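Local coordinates for protein xylulose kinase (Escherichia coli, PDB 2ITM) that catalyses the ATP-dependent phosphorylation of D-xylulose to D-xylulose 5-phosphate and, less efficiently, that of 1-deoxy-D-xylulose, at residues 25-30 with 60-65; 177-182 with 264-269; 89-94 with 137-142; 326-331 with 466-471. One frame throughout, in Å; residues are numbered along the deposited sequence.

Interaction 1 of 4, residues 25-30 with 60-65; sequences AAQTEK and GDQHSL
The side-chain amide of Gln62 lies beside the methyl of Ala25 and the carbonyl of Ala26, and its plane stands 82° from that of the Gln27 amide. The N-H of Gln62 NE2 reaches Ala26 O at 3.1 Å. The bond is moderately bent, with an N-H...O angle of 152°. The donor sits 27° off the carbonyl plane of Ala26. On the oxygen side of the same amide, Gln62 OE1 accepts from a water at 3.0 Å. This water also takes a weak bond from Ala26 N. One side chain thus serves both polar backbone groups of Ala26, the carbonyl directly and the N-H through a weak water link. Gln62 OE1 also packs 3.7 Å from the methyl CB of Ala25. The side chain spans the gap because its chain is stretched out past CG, which carries the amide from the end of the helix to the strand. Gln62 itself is exposed, whereas Ala25 is buried and its side chain also touches Leu59. Ala25 and Gln27 pair through their backbones with Leu16 and Val14 of strand 11-17. Strand 23-30 is the outermost strand on this side of the mixed sheet, and helix 45-62 packs on it. This is the strand-and-helix layering of the actin-like ATPase fold, here in the N-terminal domain of an FGGY kinase.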
loop_
_atom_site.group_PDB
_atom_site.type_symbol
_atom_site.label_atom_id
_atom_site.label_comp_id
_atom_site.label_asym_id
_atom_site.label_seq_id
_atom_site.Cartn_x
_atom_site.Cartn_y
_atom_site.Cartn_z
ATOM N N ALA A 25 17.148 40.599 14.189
ATOM C CA ALA A 25 17.036 39.668 15.286
ATOM C C ALA A 25 15.702 38.945 15.267
ATOM O O ALA A 25 14.726 39.479 14.824
ATOM C CB ALA A 25 17.254 40.345 16.620
ATOM N N ALA A 26 15.696 37.725 15.766
ATOM C CA ALA A 26 14.513 36.892 15.852
ATOM C C ALA A 26 14.465 36.142 17.153
ATOM O O ALA A 26 15.467 35.925 17.785
ATOM C CB ALA A 26 14.454 35.946 14.746
ATOM N N GLN A 27 13.277 35.742 17.531
ATOM C CA GLN A 27 13.081 35.001 18.724
ATOM C C GLN A 27 11.819 34.174 18.640
ATOM O O GLN A 27 10.815 34.634 18.176
ATOM C CB GLN A 27 13.093 35.923 19.920
ATOM C CG GLN A 27 13.094 35.239 21.238
ATOM C CD GLN A 27 14.316 34.391 21.480
ATOM O OE1 GLN A 27 15.389 34.908 21.629
ATOM N NE2 GLN A 27 14.137 33.101 21.539
ATOM N N THR A 28 11.907 32.932 19.095
ATOM C CA THR A 28 10.793 32.003 19.077
ATOM C C THR A 28 10.457 31.380 20.418
ATOM O O THR A 28 11.318 31.122 21.219
ATOM C CB THR A 28 11.037 30.870 18.085
ATOM O OG1 THR A 28 10.958 31.340 16.755
ATOM C CG2 THR A 28 9.949 29.962 18.089
ATOM N N GLU A 29 9.187 31.128 20.649
ATOM C CA GLU A 29 8.753 30.473 21.871
ATOM C C GLU A 29 7.680 29.456 21.567
ATOM O O GLU A 29 6.786 29.710 20.783
ATOM C CB GLU A 29 8.214 31.490 22.861
ATOM C CG GLU A 29 9.259 32.423 23.447
ATOM C CD GLU A 29 10.085 31.745 24.502
ATOM O OE1 GLU A 29 9.506 30.984 25.294
ATOM O OE2 GLU A 29 11.304 31.967 24.528
ATOM N N LYS A 30 7.772 28.301 22.200
ATOM C CA LYS A 30 6.892 27.200 21.886
ATOM C C LYS A 30 5.535 27.350 22.528
ATOM O O LYS A 30 5.378 28.046 23.515
ATOM C CB LYS A 30 7.542 25.862 22.227
ATOM C CG LYS A 30 8.549 25.403 21.189
ATOM C CD LYS A 30 9.048 23.991 21.433
ATOM C CE LYS A 30 10.454 23.829 20.897
ATOM N NZ LYS A 30 10.683 22.523 20.245
ATOM N N GLY A 60 14.855 41.337 23.327
ATOM C CA GLY A 60 15.385 42.594 23.781
ATOM C C GLY A 60 16.754 42.423 24.397
ATOM O O GLY A 60 17.570 43.323 24.342
ATOM N N ASP A 61 16.993 41.256 24.980
ATOM C CA ASP A 61 18.321 40.863 25.423
ATOM C C ASP A 61 19.310 40.892 24.268
ATOM O O ASP A 61 20.382 41.431 24.396
ATOM C CB ASP A 61 18.294 39.456 26.013
ATOM C CG ASP A 61 17.460 39.357 27.277
ATOM O OD1 ASP A 61 17.346 40.359 28.010
ATOM O OD2 ASP A 61 16.884 38.308 27.615
ATOM N N GLN A 62 18.918 40.284 23.155
ATOM C CA GLN A 62 19.709 40.263 21.953
ATOM C C GLN A 62 19.978 41.665 21.457
ATOM O O GLN A 62 21.090 42.002 21.098
ATOM C CB GLN A 62 19.007 39.504 20.844
ATOM C CG GLN A 62 19.064 38.014 20.962
ATOM C CD GLN A 62 18.319 37.319 19.840
ATOM O OE1 GLN A 62 18.596 37.552 18.667
ATOM N NE2 GLN A 62 17.373 36.461 20.198
ATOM N N HIS A 63 18.935 42.474 21.417
ATOM C CA HIS A 63 19.026 43.798 20.857
ATOM C C HIS A 63 17.979 44.737 21.424
ATOM O O HIS A 63 16.827 44.389 21.537
ATOM C CB HIS A 63 18.916 43.762 19.339
ATOM C CG HIS A 63 19.257 45.062 18.693
ATOM N ND1 HIS A 63 20.364 45.229 17.896
ATOM C CD2 HIS A 63 18.653 46.268 18.755
ATOM C CE1 HIS A 63 20.423 46.480 17.486
ATOM N NE2 HIS A 63 19.396 47.132 17.993
ATOM N N SER A 64 18.406 45.949 21.736
ATOM C CA SER A 64 17.494 46.963 22.222
ATOM C C SER A 64 16.354 47.264 21.260
ATOM O O SER A 64 16.534 47.346 20.064
ATOM C CB SER A 64 18.238 48.236 22.611
ATOM O OG SER A 64 17.361 49.320 22.792
ATOM N N LEU A 65 15.182 47.435 21.823
ATOM C CA LEU A 65 13.983 47.698 21.061
ATOM C C LEU A 65 13.552 49.141 21.232
ATOM O O LEU A 65 12.464 49.522 20.829
ATOM C CB LEU A 65 12.877 46.764 21.525
ATOM C CG LEU A 65 13.258 45.295 21.576
ATOM C CD1 LEU A 65 12.065 44.435 21.971
ATOM C CD2 LEU A 65 13.832 44.870 20.253
HETATM O O HOH W 1 18.450 35.745 16.216
#

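Interaction 2 of 4, residues 177-182 with 264-269; sequences LDVAKR and EGFLSK
This contact joins the N-terminal and C-terminal family regions of the FGGY kinase. Phe266, in the loop between strands 257-262 and 275-278, packs on the turn between the two short antiparallel strands 177-178 and 183-184. Its ring meets Val179 and Ala180. The Val179 side chain lies across that of Phe266, nearly at right angles to it, and Val179 CG1 comes to 3.5 Å from Phe266 CE1. That methyl approaches the ring obliquely. It is placed there by the first torsion of Val179, which sets CG1 opposite the backbone N (chi1 172°). Across the ring from CE1, Ala180 CB lies 3.8 Å from Phe266 CD2. The backbone N of Ala180 sits over one face, 4.0 Å above the ring plane and displaced toward its rim. The side-chain contacts between the segments are apolar, with the aromatic ring resting on a short piece of turn. The turn is an Asx motif. Asp178 OD1 accepts from Lys181 N at 3.1 Å, and the donor approaches from above the carboxylate plane. A weak backbone bond runs from Lys181 N to Asp178 O. Lys181 N is thus shared between the side-chain and backbone oxygens of Asp178, which closes the turn carrying Val179 and Ala180. Val179 lies about 10 Å from His78 of the substrate site, measured between side chains. Trp285, on strand 285-291, meets the Phe266 ring and donates through NE1 to Val179 O. Cys278 of strand 275-278 and Ala172 of helix 168-172 also touch Val179.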
loop_
_atom_site.group_PDB
_atom_site.type_symbol
_atom_site.label_atom_id
_atom_site.label_comp_id
_atom_site.label_asym_id
_atom_site.label_seq_id
_atom_site.Cartn_x
_atom_site.Cartn_y
_atom_site.Cartn_z
ATOM N N LEU A 177 -17.990 38.184 8.031
ATOM C CA LEU A 177 -17.654 39.295 7.152
ATOM C C LEU A 177 -18.262 39.215 5.758
ATOM O O LEU A 177 -18.226 38.189 5.101
ATOM C CB LEU A 177 -16.149 39.502 7.057
ATOM C CG LEU A 177 -15.754 40.847 6.428
ATOM C CD1 LEU A 177 -15.806 41.963 7.442
ATOM C CD2 LEU A 177 -14.401 40.759 5.776
ATOM N N ASP A 178 -18.815 40.328 5.314
ATOM C CA ASP A 178 -19.121 40.505 3.916
ATOM C C ASP A 178 -17.879 40.883 3.131
ATOM O O ASP A 178 -17.442 42.015 3.169
ATOM C CB ASP A 178 -20.199 41.575 3.742
ATOM C CG ASP A 178 -20.713 41.642 2.327
ATOM O OD1 ASP A 178 -19.905 41.750 1.394
ATOM O OD2 ASP A 178 -21.919 41.593 2.056
ATOM N N VAL A 179 -17.326 39.920 2.414
ATOM C CA VAL A 179 -15.979 40.039 1.892
ATOM C C VAL A 179 -15.884 41.059 0.762
ATOM O O VAL A 179 -14.889 41.750 0.634
ATOM C CB VAL A 179 -15.427 38.689 1.445
ATOM C CG1 VAL A 179 -14.114 38.859 0.738
ATOM C CG2 VAL A 179 -15.278 37.765 2.620
ATOM N N ALA A 180 -16.937 41.148 -0.041
ATOM C CA ALA A 180 -17.081 42.201 -1.044
ATOM C C ALA A 180 -17.044 43.590 -0.440
ATOM O O ALA A 180 -16.431 44.472 -0.969
ATOM C CB ALA A 180 -18.357 42.009 -1.833
ATOM N N LYS A 181 -17.720 43.761 0.684
ATOM C CA LYS A 181 -17.974 45.098 1.240
ATOM C C LYS A 181 -16.973 45.493 2.312
ATOM O O LYS A 181 -16.983 46.612 2.790
ATOM C CB LYS A 181 -19.403 45.208 1.769
ATOM C CG LYS A 181 -20.471 45.007 0.716
ATOM C CD LYS A 181 -21.763 45.693 1.102
ATOM C CE LYS A 181 -22.942 45.174 0.296
ATOM N NZ LYS A 181 -24.198 45.259 1.054
ATOM N N ARG A 182 -16.099 44.566 2.674
ATOM C CA ARG A 182 -15.095 44.810 3.700
ATOM C C ARG A 182 -15.731 45.305 4.993
ATOM O O ARG A 182 -15.222 46.196 5.650
ATOM C CB ARG A 182 -14.028 45.756 3.206
ATOM C CG ARG A 182 -13.460 45.380 1.838
ATOM C CD ARG A 182 -12.365 46.274 1.313
ATOM N NE ARG A 182 -11.057 45.939 1.851
ATOM C CZ ARG A 182 -10.292 44.952 1.427
ATOM N NH1 ARG A 182 -10.685 44.147 0.441
ATOM N NH2 ARG A 182 -9.127 44.739 2.001
ATOM N N GLU A 264 -8.174 39.875 -9.033
ATOM C CA GLU A 264 -8.745 41.112 -9.518
ATOM C C GLU A 264 -10.094 41.413 -8.885
ATOM O O GLU A 264 -11.130 40.926 -9.319
ATOM C CB GLU A 264 -8.848 41.097 -11.037
ATOM C CG GLU A 264 -9.018 42.464 -11.668
ATOM C CD GLU A 264 -7.833 43.379 -11.440
ATOM O OE1 GLU A 264 -6.747 43.085 -11.956
ATOM O OE2 GLU A 264 -7.990 44.396 -10.752
ATOM N N GLY A 265 -10.051 42.228 -7.846
ATOM C CA GLY A 265 -11.160 42.375 -6.945
ATOM C C GLY A 265 -11.638 41.079 -6.343
ATOM O O GLY A 265 -10.918 40.097 -6.284
ATOM N N PHE A 266 -12.885 41.076 -5.905
ATOM C CA PHE A 266 -13.428 39.936 -5.205
ATOM C C PHE A 266 -13.963 38.852 -6.127
ATOM O O PHE A 266 -14.791 39.105 -6.990
ATOM C CB PHE A 266 -14.491 40.376 -4.222
ATOM C CG PHE A 266 -15.175 39.251 -3.539
ATOM C CD1 PHE A 266 -14.448 38.296 -2.888
ATOM C CD2 PHE A 266 -16.536 39.157 -3.549
ATOM C CE1 PHE A 266 -15.072 37.267 -2.265
ATOM C CE2 PHE A 266 -17.161 38.132 -2.921
ATOM C CZ PHE A 266 -16.433 37.184 -2.280
ATOM N N LEU A 267 -13.470 37.638 -5.930
ATOM C CA LEU A 267 -13.879 36.489 -6.717
ATOM C C LEU A 267 -14.567 35.428 -5.859
ATOM O O LEU A 267 -14.020 35.000 -4.861
ATOM C CB LEU A 267 -12.675 35.882 -7.423
ATOM C CG LEU A 267 -12.150 36.629 -8.640
ATOM C CD1 LEU A 267 -10.949 35.947 -9.195
ATOM C CD2 LEU A 267 -13.232 36.720 -9.686
ATOM N N SER A 268 -15.746 35.019 -6.287
ATOM C CA SER A 268 -16.506 33.972 -5.614
ATOM C C SER A 268 -16.759 32.774 -6.530
ATOM O O SER A 268 -17.534 32.853 -7.476
ATOM C CB SER A 268 -17.834 34.531 -5.129
ATOM O OG SER A 268 -18.363 33.764 -4.072
ATOM N N LYS A 269 -16.089 31.666 -6.254
ATOM C CA LYS A 269 -16.506 30.375 -6.772
ATOM C C LYS A 269 -16.434 29.338 -5.661
ATOM O O LYS A 269 -15.488 28.566 -5.585
ATOM C CB LYS A 269 -15.617 29.949 -7.949
ATOM C CG LYS A 269 -16.303 29.042 -8.958
ATOM C CD LYS A 269 -15.833 29.306 -10.386
ATOM C CE LYS A 269 -14.521 28.590 -10.686
ATOM N NZ LYS A 269 -14.683 27.265 -11.326
#

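Interaction 3 of 4, residues 89-94 with 137-142; sequences VLRPAI and RHEPEI
Arg91 and Glu139 meet roughly perpendicular as side chains, yet their charged ends lie nearly flat together, with the two planes 7° apart. The guanidinium grips the carboxylate side-on. Arg91 NE donates to Glu139 OE2 at 2.7 Å, and Arg91 NH2 donates to Glu139 OE1 at 3.0 Å. Both oxygens use their syn lone pairs. The bonds are close to straight, with N-H...O angles of 166° and 173°. Two bonds in one plane fix the rotation of both groups. Glu139 reaches out with an extended chain, while Arg91 bends at its third torsion to turn NE toward it. The remaining nitrogen, Arg91 NH1, makes a salt bridge to Glu42 and a weak bond to Pro92 O. Ile94 CD1 lies over one guanidinium face. Beside the salt bridge, Leu90 and Ile142 run antiparallel alongside each other, and Leu90 CG meets Ile142 CG2 at 4.2 Å. Glu139 stands at the break between helices 128-138 and 140-143, in the N-cap position of the second. The contact is a bidentate arginine-glutamate salt bridge flanked by an apolar pair, joining the residues that lead into strand 93-94 to a helix junction within the N-terminal FGGY domain.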
loop_
_atom_site.group_PDB
_atom_site.type_symbol
_atom_site.label_atom_id
_atom_site.label_comp_id
_atom_site.label_asym_id
_atom_site.label_seq_id
_atom_site.Cartn_x
_atom_site.Cartn_y
_atom_site.Cartn_z
ATOM N N VAL A 89 -11.759 35.696 29.916
ATOM C CA VAL A 89 -11.791 34.579 28.993
ATOM C C VAL A 89 -12.756 33.487 29.443
ATOM O O VAL A 89 -12.549 32.856 30.464
ATOM C CB VAL A 89 -10.385 34.020 28.726
ATOM C CG1 VAL A 89 -10.463 32.680 28.078
ATOM C CG2 VAL A 89 -9.601 34.969 27.844
ATOM N N LEU A 90 -13.780 33.304 28.632
ATOM C CA LEU A 90 -14.944 32.524 28.997
ATOM C C LEU A 90 -14.675 31.025 28.873
ATOM O O LEU A 90 -15.087 30.244 29.710
ATOM C CB LEU A 90 -16.105 32.900 28.094
ATOM C CG LEU A 90 -17.342 33.574 28.669
ATOM C CD1 LEU A 90 -17.229 33.844 30.147
ATOM C CD2 LEU A 90 -17.746 34.809 27.900
ATOM N N ARG A 91 -13.986 30.646 27.806
ATOM C CA ARG A 91 -13.541 29.280 27.594
ATOM C C ARG A 91 -12.260 29.254 26.804
ATOM O O ARG A 91 -11.821 30.267 26.311
ATOM C CB ARG A 91 -14.621 28.477 26.876
ATOM C CG ARG A 91 -14.706 28.731 25.384
ATOM C CD ARG A 91 -15.911 28.103 24.704
ATOM N NE ARG A 91 -16.031 26.654 24.920
ATOM C CZ ARG A 91 -15.044 25.779 24.824
ATOM N NH1 ARG A 91 -13.834 26.169 24.503
ATOM N NH2 ARG A 91 -15.275 24.499 25.049
ATOM N N PRO A 92 -11.642 28.092 26.684
ATOM C CA PRO A 92 -10.436 27.984 25.871
ATOM C C PRO A 92 -10.721 28.272 24.397
ATOM O O PRO A 92 -11.816 28.027 23.925
ATOM C CB PRO A 92 -10.001 26.507 26.065
ATOM C CG PRO A 92 -10.565 26.132 27.355
ATOM C CD PRO A 92 -11.870 26.853 27.436
ATOM N N ALA A 93 -9.733 28.823 23.708
ATOM C CA ALA A 93 -9.872 29.130 22.300
ATOM C C ALA A 93 -10.060 27.880 21.454
ATOM O O ALA A 93 -9.316 26.932 21.561
ATOM C CB ALA A 93 -8.706 29.953 21.807
ATOM N N ILE A 94 -11.084 27.899 20.616
ATOM C CA ILE A 94 -11.339 26.832 19.675
ATOM C C ILE A 94 -10.668 27.104 18.336
ATOM O O ILE A 94 -11.087 27.989 17.610
ATOM C CB ILE A 94 -12.844 26.678 19.467
ATOM C CG1 ILE A 94 -13.554 26.442 20.790
ATOM C CG2 ILE A 94 -13.145 25.592 18.466
ATOM C CD1 ILE A 94 -15.001 26.497 20.666
ATOM N N ARG A 137 -25.206 25.928 21.375
ATOM C CA ARG A 137 -26.004 24.718 21.394
ATOM C C ARG A 137 -25.551 23.783 22.491
ATOM O O ARG A 137 -26.341 23.055 23.060
ATOM C CB ARG A 137 -25.923 24.013 20.048
ATOM C CG ARG A 137 -26.779 24.646 18.983
ATOM C CD ARG A 137 -26.377 24.316 17.564
ATOM N NE ARG A 137 -26.638 22.924 17.238
ATOM C CZ ARG A 137 -27.838 22.438 16.961
ATOM N NH1 ARG A 137 -28.903 23.225 16.969
ATOM N NH2 ARG A 137 -27.968 21.155 16.680
ATOM N N HIS A 138 -24.266 23.814 22.790
ATOM C CA HIS A 138 -23.701 22.868 23.725
ATOM C C HIS A 138 -23.273 23.489 25.052
ATOM O O HIS A 138 -23.110 22.789 26.040
ATOM C CB HIS A 138 -22.544 22.126 23.076
ATOM C CG HIS A 138 -22.957 21.226 21.963
ATOM N ND1 HIS A 138 -23.098 19.870 22.121
ATOM C CD2 HIS A 138 -23.269 21.487 20.676
ATOM C CE1 HIS A 138 -23.478 19.334 20.978
ATOM N NE2 HIS A 138 -23.587 20.295 20.084
ATOM N N GLU A 139 -23.090 24.801 25.063
ATOM C CA GLU A 139 -22.672 25.504 26.263
ATOM C C GLU A 139 -23.436 26.822 26.456
ATOM O O GLU A 139 -22.849 27.887 26.484
ATOM C CB GLU A 139 -21.167 25.771 26.237
ATOM C CG GLU A 139 -20.310 24.519 26.279
ATOM C CD GLU A 139 -18.850 24.776 25.994
ATOM O OE1 GLU A 139 -18.088 23.812 25.874
ATOM O OE2 GLU A 139 -18.457 25.943 25.896
ATOM N N PRO A 140 -24.751 26.730 26.579
ATOM C CA PRO A 140 -25.605 27.919 26.550
ATOM C C PRO A 140 -25.254 28.892 27.666
ATOM O O PRO A 140 -25.424 30.093 27.528
ATOM C CB PRO A 140 -27.002 27.340 26.757
ATOM C CG PRO A 140 -26.779 26.053 27.403
ATOM C CD PRO A 140 -25.526 25.511 26.845
ATOM N N GLU A 141 -24.753 28.352 28.763
ATOM C CA GLU A 141 -24.349 29.147 29.898
ATOM C C GLU A 141 -23.181 30.055 29.564
ATOM O O GLU A 141 -23.149 31.199 29.980
ATOM C CB GLU A 141 -23.974 28.226 31.047
ATOM C CG GLU A 141 -24.674 26.877 31.007
ATOM C CD GLU A 141 -24.037 25.895 30.037
ATOM O OE1 GLU A 141 -24.675 24.873 29.727
ATOM O OE2 GLU A 141 -22.905 26.135 29.592
ATOM N N ILE A 142 -22.226 29.529 28.810
ATOM C CA ILE A 142 -21.153 30.329 28.233
ATOM C C ILE A 142 -21.661 31.352 27.231
ATOM O O ILE A 142 -21.308 32.509 27.308
ATOM C CB ILE A 142 -20.126 29.438 27.549
ATOM C CG1 ILE A 142 -19.517 28.434 28.521
ATOM C CG2 ILE A 142 -19.105 30.261 26.844
ATOM C CD1 ILE A 142 -18.717 29.032 29.591
#

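Interaction 4 of 4, residues 326-331 with 466-471; sequences PVWFLP and QPRRET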
loop_
_atom_site.group_PDB
_atom_site.type_symbol
_atom_site.label_atom_id
_atom_site.label_comp_id
_atom_site.label_asym_id
_atom_site.label_seq_id
_atom_site.Cartn_x
_atom_site.Cartn_y
_atom_site.Cartn_z
ATOM N N PRO A 326 5.015 2.824 -15.955
ATOM C CA PRO A 326 4.894 3.807 -14.861
ATOM C C PRO A 326 4.363 3.143 -13.606
ATOM O O PRO A 326 3.460 2.326 -13.685
ATOM C CB PRO A 326 3.882 4.805 -15.412
ATOM C CG PRO A 326 3.932 4.622 -16.866
ATOM C CD PRO A 326 4.170 3.183 -17.101
ATOM N N VAL A 327 4.958 3.487 -12.474
ATOM C CA VAL A 327 4.296 3.464 -11.185
ATOM C C VAL A 327 3.534 4.754 -11.009
ATOM O O VAL A 327 4.003 5.803 -11.402
ATOM C CB VAL A 327 5.319 3.398 -10.053
ATOM C CG1 VAL A 327 4.647 3.162 -8.754
ATOM C CG2 VAL A 327 6.319 2.336 -10.316
ATOM N N TRP A 328 2.358 4.665 -10.406
ATOM C CA TRP A 328 1.573 5.844 -10.107
ATOM C C TRP A 328 1.489 6.102 -8.605
ATOM O O TRP A 328 1.006 5.275 -7.852
ATOM C CB TRP A 328 0.184 5.743 -10.737
ATOM C CG TRP A 328 0.229 5.510 -12.200
ATOM C CD1 TRP A 328 0.290 4.318 -12.828
ATOM C CD2 TRP A 328 0.228 6.499 -13.226
ATOM N NE1 TRP A 328 0.330 4.492 -14.183
ATOM C CE2 TRP A 328 0.289 5.830 -14.453
ATOM C CE3 TRP A 328 0.174 7.893 -13.233
ATOM C CZ2 TRP A 328 0.316 6.502 -15.664
ATOM C CZ3 TRP A 328 0.194 8.551 -14.431
ATOM C CH2 TRP A 328 0.262 7.859 -15.629
ATOM N N PHE A 329 1.965 7.264 -8.186
ATOM C CA PHE A 329 1.805 7.706 -6.811
ATOM C C PHE A 329 0.654 8.684 -6.691
ATOM O O PHE A 329 0.658 9.725 -7.318
ATOM C CB PHE A 329 3.106 8.322 -6.286
ATOM C CG PHE A 329 3.035 8.794 -4.863
ATOM C CD1 PHE A 329 2.932 7.900 -3.825
ATOM C CD2 PHE A 329 3.100 10.133 -4.564
ATOM C CE1 PHE A 329 2.888 8.334 -2.535
ATOM C CE2 PHE A 329 3.049 10.568 -3.276
ATOM C CZ PHE A 329 2.939 9.664 -2.261
ATOM N N LEU A 330 -0.339 8.338 -5.887
ATOM C CA LEU A 330 -1.464 9.217 -5.678
ATOM C C LEU A 330 -1.521 9.754 -4.254
ATOM O O LEU A 330 -1.894 9.053 -3.331
ATOM C CB LEU A 330 -2.769 8.538 -6.094
ATOM C CG LEU A 330 -2.782 7.763 -7.415
ATOM C CD1 LEU A 330 -3.827 6.715 -7.432
ATOM C CD2 LEU A 330 -2.922 8.652 -8.597
ATOM N N PRO A 331 -1.125 11.009 -4.093
ATOM C CA PRO A 331 -1.116 11.631 -2.782
ATOM C C PRO A 331 -2.422 12.337 -2.512
ATOM O O PRO A 331 -2.871 13.151 -3.294
ATOM C CB PRO A 331 0.011 12.613 -2.880
ATOM C CG PRO A 331 0.036 13.006 -4.310
ATOM C CD PRO A 331 -0.683 11.947 -5.109
ATOM N N GLN A 466 1.119 15.679 -20.458
ATOM C CA GLN A 466 -0.302 15.949 -20.452
ATOM C C GLN A 466 -1.170 14.698 -20.343
ATOM O O GLN A 466 -2.081 14.661 -19.543
ATOM C CB GLN A 466 -0.717 16.827 -21.622
ATOM C CG GLN A 466 -0.344 18.280 -21.477
ATOM C CD GLN A 466 -1.161 18.997 -20.445
ATOM O OE1 GLN A 466 -2.361 19.197 -20.626
ATOM N NE2 GLN A 466 -0.521 19.401 -19.358
ATOM N N PRO A 467 -0.880 13.672 -21.133
ATOM C CA PRO A 467 -1.603 12.408 -21.009
ATOM C C PRO A 467 -1.406 11.715 -19.671
ATOM O O PRO A 467 -2.284 11.009 -19.230
ATOM C CB PRO A 467 -1.044 11.550 -22.142
ATOM C CG PRO A 467 0.171 12.234 -22.616
ATOM C CD PRO A 467 0.061 13.657 -22.257
ATOM N N ARG A 468 -0.264 11.929 -19.037
ATOM C CA ARG A 468 -0.046 11.416 -17.699
ATOM C C ARG A 468 -0.903 12.111 -16.636
ATOM O O ARG A 468 -1.390 11.475 -15.721
ATOM C CB ARG A 468 1.432 11.470 -17.330
ATOM C CG ARG A 468 2.301 10.603 -18.198
ATOM C CD ARG A 468 3.783 10.790 -17.997
ATOM N NE ARG A 468 4.497 9.521 -18.012
ATOM C CZ ARG A 468 4.954 8.967 -19.108
ATOM N NH1 ARG A 468 4.771 9.582 -20.260
ATOM N NH2 ARG A 468 5.591 7.816 -19.075
ATOM N N ARG A 469 -1.068 13.422 -16.787
ATOM C CA ARG A 469 -1.944 14.227 -15.943
ATOM C C ARG A 469 -3.382 13.743 -16.047
ATOM O O ARG A 469 -4.062 13.603 -15.050
ATOM C CB ARG A 469 -1.867 15.705 -16.346
ATOM C CG ARG A 469 -0.799 16.522 -15.637
ATOM C CD ARG A 469 -0.415 17.801 -16.326
ATOM N NE ARG A 469 -1.141 18.979 -15.868
ATOM C CZ ARG A 469 -1.743 19.080 -14.713
ATOM N NH1 ARG A 469 -1.715 18.070 -13.870
ATOM N NH2 ARG A 469 -2.382 20.187 -14.392
ATOM N N GLU A 470 -3.823 13.508 -17.275
ATOM C CA GLU A 470 -5.125 12.935 -17.562
ATOM C C GLU A 470 -5.288 11.590 -16.890
ATOM O O GLU A 470 -6.303 11.304 -16.304
ATOM C CB GLU A 470 -5.253 12.775 -19.060
ATOM C CG GLU A 470 -6.643 12.534 -19.589
ATOM C CD GLU A 470 -6.642 12.424 -21.102
ATOM O OE1 GLU A 470 -5.970 13.243 -21.757
ATOM O OE2 GLU A 470 -7.292 11.509 -21.622
ATOM N N THR A 471 -4.266 10.768 -16.987
ATOM C CA THR A 471 -4.310 9.451 -16.397
ATOM C C THR A 471 -4.339 9.516 -14.871
ATOM O O THR A 471 -5.158 8.879 -14.232
ATOM C CB THR A 471 -3.149 8.591 -16.909
ATOM O OG1 THR A 471 -3.412 8.190 -18.251
ATOM C CG2 THR A 471 -3.097 7.290 -16.172
#
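Strand-on-helix packing in the C-terminal half of the FGGY kinase brings Trp328 of strand 328-333 against Thr471 of helix 459-479 in a CH-pi contact. Thr471 CG2 lies over the six-membered ring of Trp328, 3.8 Å from its centroid and 26° off the ring normal. The ring carbon closest to Thr471 CG2 is Trp328 CH2, at 3.4 Å. The two side chains stand nearly square to each other. The opposite face of the indole carries Pro326 CB, so the indole lies between Pro326, just before the strand, and the helix. Arg468 O approaches obliquely, 3.6 Å from Trp328 CZ3. Farther out, the Arg468 side chain passes near Pro326, and it also touches Tyr371 of helix 358-381. Leu475, one helical turn on from Thr471, also touches Trp328. The strand is held in a two-stranded antiparallel sheet by backbone bonds from Trp328 and Leu330 to Phe350 and Val348 of strand 345-353. The methyl of Thr471 faces the ring because CG2 is turned opposite the backbone N. The hydroxyl points back along the helix, where Thr471 OG1 donates to Pro467 O at 3.2 Å, on the other face of that carbonyl from Thr471 N.

From the N terminus, interaction 1 comes first, closing a short loop that brings the end of helix 45-62 back to edge strand 23-30. Interaction 3 follows, joining residues 89-94 to the junction of helices 128-138 and 140-143. Interaction 2 then makes a longer closure and is the one that links the two family regions. Interaction 4 spans the longest stretch, tying strand 328-333 to the C-terminal helix 459-479. All four lie in series, so none nests in or crosses another. They are also spread out: interaction 4 has its centre about 47 Å from those of interactions 1 and 3, and interactions 1 and 2 lie on opposite sides of the chain's centre.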